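Local coordinates for protein peptidoglycan D,D-transpeptidase FtsI (Yersinia pestis, PDB 6SYN) that probably cross-links peptidoglycan as a class B penicillin-binding protein, a D,D-transpeptidase whose active site is blocked by beta-lactams such as carbenicillin, at residues T334-V339 / L389-V394; F471-V476 / P493-I498. One frame throughout, in Å; residues are numbered along the deposited sequence.

Interaction 1: T334-V339 / L389-V394; sequences TNLGLV and LSITRV
L336 lays one branch of its isopropyl end over the backbone of the 389-394 loop: CD2 spans the link from L389 through S390 to I391, with L336 CD2 3.3 Å from S390 CA. The same methyl is flanked by two side chains, L389 CB at 4.0 Å and I391 CG1 at 3.9 Å from L336 CD2. The CG of L336 stands beside its own backbone N, anti to the carbonyl carbon (chi1 -75°), a turn that brings the branched end nearer to the facing loop than its CB direction would suggest. I391 also comes alongside the main chain opposite, its CD1 3.6 Å from L336 O. At the other end L389 reaches back, setting CD1 against T334 CB at 3.6 Å, with T334 CG2 also close, and the two side chains cross obliquely. Both segments are irregular loops of the transpeptidase domain, one following helix 319-327 and the other following strand 385-386, and T334 and L336 also pack on L371 of helix 370-381. No direct hydrogen bond joins segments 334-339 and 389-394; a water spans them, donating to T334 O at 3.0 Å and accepting from L389 N at 3.2 Å. The hydroxyl of T334 is turned to E341, whose carboxylate also takes the backbone N-H groups of L336 and L338 and so ties up this bend from within its own loop.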
loop_
_atom_site.group_PDB
_atom_site.type_symbol
_atom_site.label_atom_id
_atom_site.label_comp_id
_atom_site.label_asym_id
_atom_site.label_seq_id
_atom_site.Cartn_x
_atom_site.Cartn_y
_atom_site.Cartn_z
ATOM N N THR A 334 1.097 -11.276 -7.727
ATOM C CA THR A 334 0.085 -11.196 -6.639
ATOM C C THR A 334 -1.292 -11.496 -7.260
ATOM O O THR A 334 -2.176 -11.963 -6.523
ATOM C CB THR A 334 0.282 -9.880 -5.873
ATOM O OG1 THR A 334 0.325 -8.802 -6.808
ATOM C CG2 THR A 334 1.565 -9.869 -5.065
ATOM N N ASN A 335 -1.429 -11.290 -8.576
ATOM C CA ASN A 335 -2.535 -11.773 -9.452
ATOM C C ASN A 335 -3.884 -11.137 -9.076
ATOM O O ASN A 335 -4.898 -11.864 -9.123
ATOM C CB ASN A 335 -2.669 -13.301 -9.424
ATOM C CG ASN A 335 -1.459 -14.036 -9.960
ATOM O OD1 ASN A 335 -1.006 -15.004 -9.354
ATOM N ND2 ASN A 335 -0.936 -13.601 -11.097
ATOM N N LEU A 336 -3.924 -9.840 -8.756
ATOM C CA LEU A 336 -5.181 -9.151 -8.345
ATOM C C LEU A 336 -5.877 -8.511 -9.549
ATOM O O LEU A 336 -7.022 -8.067 -9.371
ATOM C CB LEU A 336 -4.878 -8.106 -7.270
ATOM C CG LEU A 336 -4.606 -8.678 -5.883
ATOM C CD1 LEU A 336 -4.345 -7.558 -4.893
ATOM C CD2 LEU A 336 -5.764 -9.553 -5.420
ATOM N N GLY A 337 -5.216 -8.466 -10.712
ATOM C CA GLY A 337 -5.790 -7.980 -11.981
ATOM C C GLY A 337 -5.771 -6.466 -12.086
ATOM O O GLY A 337 -6.376 -5.942 -13.036
ATOM N N LEU A 338 -5.098 -5.782 -11.158
ATOM C CA LEU A 338 -5.041 -4.298 -11.108
ATOM C C LEU A 338 -3.982 -3.810 -12.097
ATOM O O LEU A 338 -3.055 -4.594 -12.397
ATOM C CB LEU A 338 -4.728 -3.853 -9.679
ATOM C CG LEU A 338 -5.796 -4.207 -8.644
ATOM C CD1 LEU A 338 -5.312 -3.886 -7.236
ATOM C CD2 LEU A 338 -7.107 -3.487 -8.939
ATOM N N VAL A 339 -4.132 -2.573 -12.584
ATOM C CA VAL A 339 -3.303 -1.999 -13.688
ATOM C C VAL A 339 -1.953 -1.552 -13.121
ATOM O O VAL A 339 -1.950 -0.839 -12.094
ATOM C CB VAL A 339 -4.009 -0.848 -14.425
ATOM C CG1 VAL A 339 -4.480 0.251 -13.488
ATOM C CG2 VAL A 339 -3.125 -0.270 -15.522
ATOM N N LEU A 389 -3.962 -13.962 -2.602
ATOM C CA LEU A 389 -4.603 -12.650 -2.326
ATOM C C LEU A 389 -5.902 -12.523 -3.133
ATOM O O LEU A 389 -6.022 -13.224 -4.149
ATOM C CB LEU A 389 -3.609 -11.552 -2.715
ATOM C CG LEU A 389 -2.312 -11.518 -1.908
ATOM C CD1 LEU A 389 -1.199 -10.843 -2.694
ATOM C CD2 LEU A 389 -2.525 -10.822 -0.572
ATOM N N SER A 390 -6.833 -11.662 -2.697
ATOM C CA SER A 390 -7.980 -11.173 -3.514
ATOM C C SER A 390 -8.457 -9.799 -3.009
ATOM O O SER A 390 -8.290 -9.538 -1.799
ATOM C CB SER A 390 -9.103 -12.193 -3.558
ATOM O OG SER A 390 -9.684 -12.388 -2.279
ATOM N N ILE A 391 -9.003 -8.959 -3.910
ATOM C CA ILE A 391 -9.642 -7.637 -3.590
ATOM C C ILE A 391 -11.168 -7.783 -3.601
ATOM O O ILE A 391 -11.842 -6.737 -3.504
ATOM C CB ILE A 391 -9.235 -6.458 -4.517
ATOM C CG1 ILE A 391 -8.594 -6.887 -5.839
ATOM C CG2 ILE A 391 -8.365 -5.452 -3.773
ATOM C CD1 ILE A 391 -9.571 -7.472 -6.835
ATOM N N THR A 392 -11.705 -9.001 -3.718
ATOM C CA THR A 392 -13.173 -9.261 -3.692
ATOM C C THR A 392 -13.494 -10.208 -2.532
ATOM O O THR A 392 -12.663 -11.079 -2.236
ATOM C CB THR A 392 -13.679 -9.769 -5.049
ATOM O OG1 THR A 392 -13.070 -11.025 -5.355
ATOM C CG2 THR A 392 -13.404 -8.783 -6.163
ATOM N N ARG A 393 -14.643 -10.011 -1.887
ATOM C CA ARG A 393 -15.095 -10.865 -0.763
ATOM C C ARG A 393 -15.020 -12.320 -1.232
ATOM O O ARG A 393 -15.471 -12.599 -2.359
ATOM C CB ARG A 393 -16.509 -10.487 -0.317
ATOM C CG ARG A 393 -16.854 -10.975 1.080
ATOM C CD ARG A 393 -18.312 -10.763 1.441
ATOM N NE ARG A 393 -18.462 -10.587 2.883
ATOM C CZ ARG A 393 -18.563 -11.570 3.779
ATOM N NH1 ARG A 393 -18.550 -12.838 3.399
ATOM N NH2 ARG A 393 -18.683 -11.274 5.063
ATOM N N VAL A 394 -14.419 -13.192 -0.423
ATOM C CA VAL A 394 -14.309 -14.652 -0.704
ATOM C C VAL A 394 -15.184 -15.383 0.315
ATOM O O VAL A 394 -15.336 -14.854 1.432
ATOM C CB VAL A 394 -12.846 -15.139 -0.650
ATOM C CG1 VAL A 394 -11.915 -14.232 -1.436
ATOM C CG2 VAL A 394 -12.341 -15.304 0.777
HETATM O O HOH W 1 -1.287 -13.804 -4.304
#

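Interaction 2: F471-V476 / P493-I498; sequences FALVVV and PVFGAI
L473 is the main bump on strand 471-476, and it fills the hollow between F495 and I498 on helix 493-498. Its CD2 sits over one face of the phenyl ring, 4.0 Å from the F495 ring centroid and 20° off the normal, a CH-pi contact shifted toward the rim. The same methyl meets the I498 branch, with L473 CD2 close to I498 CG2 at 3.3 Å. With CG anti to the backbone N (chi1 180°), F495 sends its ring back along the strand, past the oppositely directed L473, until F495 CE2 lies 3.6 Å from L473 CB. One step along the same strand face, V475 makes a smaller knob: its CG1 meets V494 CG1 at 3.9 Å, while CG2 rests more loosely near the first carbons of F495. Strand and helix run at 144°, their axes 8.7 Å apart, as the C-terminal helix packs across the central antiparallel sheet of the penicillin-binding fold. V494 and I498 also touch helix 183-199, and F495 reaches T460 on the neighbouring strand. With aliphatic and aromatic carbon carrying the contact and no hydrogen bond across it, cohesion here rests on shape and burial of apolar surface.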
loop_
_atom_site.group_PDB
_atom_site.type_symbol
_atom_site.label_atom_id
_atom_site.label_comp_id
_atom_site.label_asym_id
_atom_site.label_seq_id
_atom_site.Cartn_x
_atom_site.Cartn_y
_atom_site.Cartn_z
ATOM N N PHE A 471 -4.493 -10.812 11.488
ATOM C CA PHE A 471 -4.192 -9.695 10.559
ATOM C C PHE A 471 -2.684 -9.548 10.382
ATOM O O PHE A 471 -1.960 -9.372 11.377
ATOM C CB PHE A 471 -4.816 -8.407 11.088
ATOM C CG PHE A 471 -6.247 -8.593 11.515
ATOM C CD1 PHE A 471 -7.225 -8.899 10.581
ATOM C CD2 PHE A 471 -6.610 -8.503 12.847
ATOM C CE1 PHE A 471 -8.542 -9.082 10.969
ATOM C CE2 PHE A 471 -7.928 -8.683 13.232
ATOM C CZ PHE A 471 -8.890 -8.975 12.295
ATOM N N ALA A 472 -2.239 -9.638 9.132
ATOM C CA ALA A 472 -0.907 -9.186 8.687
ATOM C C ALA A 472 -1.034 -7.711 8.299
ATOM O O ALA A 472 -2.028 -7.359 7.632
ATOM C CB ALA A 472 -0.412 -10.043 7.550
ATOM N N LEU A 473 -0.093 -6.883 8.757
ATOM C CA LEU A 473 0.000 -5.445 8.393
ATOM C C LEU A 473 1.439 -5.122 7.989
ATOM O O LEU A 473 2.361 -5.551 8.706
ATOM C CB LEU A 473 -0.448 -4.588 9.580
ATOM C CG LEU A 473 -0.332 -3.075 9.395
ATOM C CD1 LEU A 473 -1.098 -2.605 8.166
ATOM C CD2 LEU A 473 -0.830 -2.348 10.638
ATOM N N VAL A 474 1.598 -4.420 6.865
ATOM C CA VAL A 474 2.864 -3.757 6.434
ATOM C C VAL A 474 2.618 -2.243 6.400
ATOM O O VAL A 474 1.525 -1.813 5.974
ATOM C CB VAL A 474 3.355 -4.280 5.068
ATOM C CG1 VAL A 474 4.500 -3.444 4.508
ATOM C CG2 VAL A 474 3.748 -5.748 5.126
ATOM N N VAL A 475 3.610 -1.483 6.866
ATOM C CA VAL A 475 3.697 0.003 6.781
ATOM C C VAL A 475 5.125 0.344 6.332
ATOM O O VAL A 475 6.080 -0.092 7.014
ATOM C CB VAL A 475 3.327 0.647 8.133
ATOM C CG1 VAL A 475 3.399 2.166 8.100
ATOM C CG2 VAL A 475 1.955 0.196 8.603
ATOM N N VAL A 476 5.254 1.033 5.192
ATOM C CA VAL A 476 6.534 1.587 4.654
ATOM C C VAL A 476 6.337 3.095 4.445
ATOM O O VAL A 476 5.386 3.470 3.738
ATOM C CB VAL A 476 6.981 0.873 3.357
ATOM C CG1 VAL A 476 5.937 0.940 2.249
ATOM C CG2 VAL A 476 8.317 1.395 2.847
ATOM N N PRO A 493 5.215 3.250 15.210
ATOM C CA PRO A 493 4.072 3.875 15.875
ATOM C C PRO A 493 2.803 3.837 15.015
ATOM O O PRO A 493 1.746 3.599 15.565
ATOM C CB PRO A 493 4.507 5.329 16.145
ATOM C CG PRO A 493 5.695 5.571 15.232
ATOM C CD PRO A 493 6.300 4.212 14.951
ATOM N N VAL A 494 2.940 4.057 13.705
ATOM C CA VAL A 494 1.812 4.025 12.725
ATOM C C VAL A 494 1.257 2.596 12.664
ATOM O O VAL A 494 0.025 2.453 12.546
ATOM C CB VAL A 494 2.235 4.522 11.330
ATOM C CG1 VAL A 494 1.090 4.434 10.332
ATOM C CG2 VAL A 494 2.778 5.940 11.374
ATOM N N PHE A 495 2.127 1.583 12.734
ATOM C CA PHE A 495 1.721 0.154 12.804
ATOM C C PHE A 495 0.861 -0.056 14.054
ATOM O O PHE A 495 -0.215 -0.666 13.946
ATOM C CB PHE A 495 2.932 -0.782 12.817
ATOM C CG PHE A 495 2.571 -2.244 12.889
ATOM C CD1 PHE A 495 2.072 -2.798 14.061
ATOM C CD2 PHE A 495 2.721 -3.070 11.786
ATOM C CE1 PHE A 495 1.742 -4.144 14.129
ATOM C CE2 PHE A 495 2.392 -4.417 11.857
ATOM C CZ PHE A 495 1.902 -4.952 13.027
ATOM N N GLY A 496 1.339 0.428 15.204
ATOM C CA GLY A 496 0.667 0.271 16.508
ATOM C C GLY A 496 -0.731 0.862 16.486
ATOM O O GLY A 496 -1.686 0.137 16.833
ATOM N N ALA A 497 -0.840 2.125 16.067
ATOM C CA ALA A 497 -2.106 2.877 15.916
ATOM C C ALA A 497 -3.083 2.105 15.018
ATOM O O ALA A 497 -4.267 2.004 15.393
ATOM C CB ALA A 497 -1.821 4.251 15.362
ATOM N N ILE A 498 -2.621 1.588 13.873
ATOM C CA ILE A 498 -3.504 0.909 12.874
ATOM C C ILE A 498 -3.937 -0.455 13.428
ATOM O O ILE A 498 -5.143 -0.726 13.424
ATOM C CB ILE A 498 -2.829 0.793 11.491
ATOM C CG1 ILE A 498 -2.846 2.137 10.755
ATOM C CG2 ILE A 498 -3.481 -0.306 10.661
ATOM C CD1 ILE A 498 -2.118 2.146 9.430
#

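How the interactions relate
Both contacts belong to the transpeptidase domain and bury similar areas, yet they join different kinds of structure. Interaction 2 is sheet-to-helix core, all its touching residues buried; interaction 1 brings two irregular loops together, and its 389-394 side remains partly exposed at L389 and S390. The chemistry follows: methyl groups and a ring face in interaction 2, against methyls laid on main chain, with a bridging water, in interaction 1. Helix 370-381 links the two regions, touching T334 and L336 on the one hand and, on the other, A472, V474 and V476 of strand 471-476, of which A472 and V474 point away from helix 493-498. The contacts themselves do not touch, their centres lying 21 Å apart.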